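Possible thiamine biosynthesis enzyme (Candida albicans, PDB 2X7Q) is of unknown function but has a periplasmic binding protein fold, consistent with binding a small solute, possibly one linked to thiamine biosynthesis. Local coordinates at residues E66-I71 and S209-A214. The protein carries 1 engineered substitution. Sequence-based numbering, arbitrary orientation.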
ATOM      1  N   GLU A  66       8.768 -15.804  -5.980  1.00 12.28           N
ATOM      2  CA  GLU A  66       7.531 -16.247  -6.612  1.00 13.65           C
ATOM      3  C   GLU A  66       7.031 -15.190  -7.587  1.00 13.01           C
ATOM      4  O   GLU A  66       6.350 -15.506  -8.561  1.00 14.58           O
ATOM      5  CB  GLU A  66       6.465 -16.554  -5.562  1.00 13.97           C
ATOM      6  CG  GLU A  66       6.821 -17.724  -4.652  1.00 15.80           C
ATOM      7  CD  GLU A  66       5.715 -18.048  -3.664  1.00 17.27           C
ATOM      8  OE1 GLU A  66       4.541 -18.133  -4.088  1.00 18.84           O
ATOM      9  OE2 GLU A  66       6.019 -18.221  -2.464  1.00 20.65           O
ATOM     10  N   VAL A  67       7.380 -13.935  -7.318  1.00 12.47           N
ATOM     11  CA  VAL A  67       7.018 -12.831  -8.196  1.00 13.27           C
ATOM     12  C   VAL A  67       8.212 -11.908  -8.412  1.00 12.58           C
ATOM     13  O   VAL A  67       9.122 -11.853  -7.584  1.00 12.57           O
ATOM     14  CB  VAL A  67       5.839 -12.018  -7.637  1.00 12.50           C
ATOM     15  CG1 VAL A  67       4.617 -12.902  -7.460  1.00 12.87           C
ATOM     16  CG2 VAL A  67       6.227 -11.362  -6.320  1.00 12.55           C
ATOM     17  N   ASP A  68       8.196 -11.183  -9.525  1.00 12.72           N
ATOM     18  CA  ASP A  68       9.289 -10.288  -9.878  1.00 12.13           C
ATOM     19  C   ASP A  68       9.036  -8.868  -9.382  1.00 11.33           C
ATOM     20  O   ASP A  68       9.963  -8.167  -8.978  1.00 11.82           O
ATOM     21  CB  ASP A  68       9.496 -10.281 -11.393  1.00 13.20           C
ATOM     22  CG  ASP A  68       9.794 -11.659 -11.948  1.00 13.89           C
ATOM     23  OD1 ASP A  68      10.843 -12.230 -11.588  1.00 15.00           O
ATOM     24  OD2 ASP A  68       8.985 -12.170 -12.750  1.00 14.15           O
ATOM     25  N   ILE A  69       7.773  -8.453  -9.410  1.00 10.86           N
ATOM     26  CA  ILE A  69       7.400  -7.100  -9.011  1.00 10.98           C
ATOM     27  C   ILE A  69       6.211  -7.109  -8.050  1.00 10.94           C
ATOM     28  O   ILE A  69       5.331  -7.969  -8.145  1.00 10.89           O
ATOM     29  CB  ILE A  69       7.057  -6.227 -10.241  1.00 11.91           C
ATOM     30  CG1 ILE A  69       8.249  -6.164 -11.200  1.00 12.06           C
ATOM     31  CG2 ILE A  69       6.642  -4.830  -9.815  1.00 12.42           C
ATOM     32  CD1 ILE A  69       8.024  -5.270 -12.400  1.00 14.71           C
ATOM     33  N   ALA A  70       6.192  -6.151  -7.126  1.00 10.99           N
ATOM     34  CA  ALA A  70       5.090  -6.015  -6.178  1.00 10.02           C
ATOM     35  C   ALA A  70       4.642  -4.562  -6.059  1.00 11.22           C
ATOM     36  O   ALA A  70       5.470  -3.664  -5.919  1.00 11.31           O
ATOM     37  CB  ALA A  70       5.480  -6.568  -4.820  1.00 11.19           C
ATOM     38  N   ILE A  71       3.332  -4.338  -6.128  1.00 10.74           N
ATOM     39  CA  ILE A  71       2.767  -3.002  -5.958  1.00 11.64           C
ATOM     40  C   ILE A  71       2.071  -2.915  -4.602  1.00 10.04           C
ATOM     41  O   ILE A  71       0.937  -3.378  -4.450  1.00  9.97           O
ATOM     42  CB  ILE A  71       1.734  -2.681  -7.058  1.00 10.60           C
ATOM     43  CG1 ILE A  71       2.259  -3.092  -8.436  1.00 13.24           C
ATOM     44  CG2 ILE A  71       1.365  -1.202  -7.035  1.00 10.58           C
ATOM     45  CD1 ILE A  71       3.016  -1.997  -9.159  1.00 13.69           C
ATOM     46  N   SER A 209      16.314  -8.186  -5.641  1.00 15.28           N
ATOM     47  CA  SER A 209      17.660  -8.058  -6.183  1.00 15.16           C
ATOM     48  C   SER A 209      17.850  -8.998  -7.367  1.00 15.17           C
ATOM     49  O   SER A 209      18.559  -8.676  -8.322  1.00 16.41           O
ATOM     50  CB  SER A 209      18.708  -8.346  -5.104  1.00 15.01           C
ATOM     51  OG  SER A 209      18.671  -7.367  -4.080  1.00 16.40           O
ATOM     52  N   ASP A 210      17.210 -10.161  -7.298  1.00 15.73           N
ATOM     53  CA  ASP A 210      17.271 -11.136  -8.378  1.00 15.94           C
ATOM     54  C   ASP A 210      16.692 -10.566  -9.669  1.00 15.39           C
ATOM     55  O   ASP A 210      17.374 -10.494 -10.692  1.00 17.19           O
ATOM     56  CB  ASP A 210      16.515 -12.410  -7.992  1.00 15.43           C
ATOM     57  CG  ASP A 210      17.203 -13.187  -6.888  1.00 19.73           C
ATOM     58  OD1 ASP A 210      17.762 -14.264  -7.182  1.00 19.90           O
ATOM     59  OD2 ASP A 210      17.189 -12.718  -5.730  1.00 19.39           O
ATOM     60  N   SER A 211      15.428 -10.159  -9.610  1.00 15.73           N
ATOM     61  CA  SER A 211      14.717  -9.660 -10.780  1.00 15.22           C
ATOM     62  C   SER A 211      15.326  -8.375 -11.337  1.00 15.59           C
ATOM     63  O   SER A 211      15.299  -8.142 -12.544  1.00 15.69           O
ATOM     64  CB  SER A 211      13.239  -9.439 -10.451  1.00 14.00           C
ATOM     65  OG  SER A 211      12.619 -10.643 -10.041  1.00 15.06           O
ATOM     66  N   LEU A 212      15.875  -7.544 -10.458  1.00 15.61           N
ATOM     67  CA  LEU A 212      16.418  -6.256 -10.877  1.00 15.57           C
ATOM     68  C   LEU A 212      17.646  -6.404 -11.773  1.00 17.57           C
ATOM     69  O   LEU A 212      17.863  -5.597 -12.676  1.00 18.17           O
ATOM     70  CB  LEU A 212      16.744  -5.379  -9.664  1.00 14.83           C
ATOM     71  CG  LEU A 212      17.271  -3.973  -9.971  1.00 15.14           C
ATOM     72  CD1 LEU A 212      16.352  -3.250 -10.946  1.00 14.57           C
ATOM     73  CD2 LEU A 212      17.446  -3.165  -8.695  1.00 15.16           C
ATOM     74  N   GLN A 213      18.443  -7.441 -11.527  1.00 17.34           N
ATOM     75  CA  GLN A 213      19.660  -7.667 -12.304  1.00 18.84           C
ATOM     76  C   GLN A 213      19.438  -8.662 -13.436  1.00 18.24           C
ATOM     77  O   GLN A 213      20.252  -8.765 -14.353  1.00 19.56           O
ATOM     78  CB  GLN A 213      20.809  -8.139 -11.404  1.00 20.54           C
ATOM     79  CG  GLN A 213      20.668  -9.568 -10.885  1.00 22.23           C
ATOM     80  CD  GLN A 213      21.957 -10.086 -10.268  1.00 27.42           C
ATOM     81  OE1 GLN A 213      23.025 -10.006 -10.874  1.00 30.45           O
ATOM     82  NE2 GLN A 213      21.858 -10.631  -9.063  1.00 27.63           N
ATOM     83  N   ALA A 214      18.335  -9.396 -13.363  1.00 17.22           N
ATOM     84  CA  ALA A 214      18.038 -10.433 -14.345  1.00 18.84           C
ATOM     85  C   ALA A 214      17.005  -9.965 -15.365  1.00 17.66           C
ATOM     86  O   ALA A 214      17.034 -10.375 -16.524  1.00 17.20           O
ATOM     87  CB  ALA A 214      17.560 -11.699 -13.650  1.00 17.49           C
TER
HETATM   88  O   HOH W   1      11.787 -12.145  -7.093  1.00 14.11           O
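D68 and S211 reach each other with matching first torsions: in both, the group beyond CB lies anti to the carbonyl carbon, chi1 -58° for the carboxylate of D68 and -60° for the hydroxyl of S211. CB of S211 points from the helix toward the loop around D68, and its OG ends 2.8 Å from D68 OD1. The hydroxyl is the donor here, and it approaches OD1 on the anti lone pair, the one turned away from OD2. OD2 has partners of its own: K18 N donates a hydrogen bond to it, and K215, just past the end of helix 209-214, forms a salt bridge. Grips on both oxygens should limit rotation of the carboxylate, and the nearby lysine probably favours its charged form. S211 OG also lies alongside the D68 side chain, 3.4 Å from CB, while S211 CB sits 3.8 Å from D68 O. CA of D68 and CA of S211 are 5.5 Å apart, the nearest such pair between the segments.

In the periplasmic binding protein fold, this contact lies at the end of two neighbouring inner strands of one of the two mixed five-stranded sheets. Strand 69-73 runs antiparallel to strand 203-208, and helix 209-214 follows directly on the latter, so the contact ties the residues entering one strand to the helix leaving its neighbour. T207 OG1 hydrogen-bonds D68 O, and S208 OG accepts from S211 N at the start of the helix. A water adds a second, looser link: it donates to V67 O at 2.7 Å and, weakly, to S211 OG at 3.4 Å. CB of V67 points away from the helix, and its side chain packs on L61 and L62 of helix 55-63 and on A20 of strand 17-21.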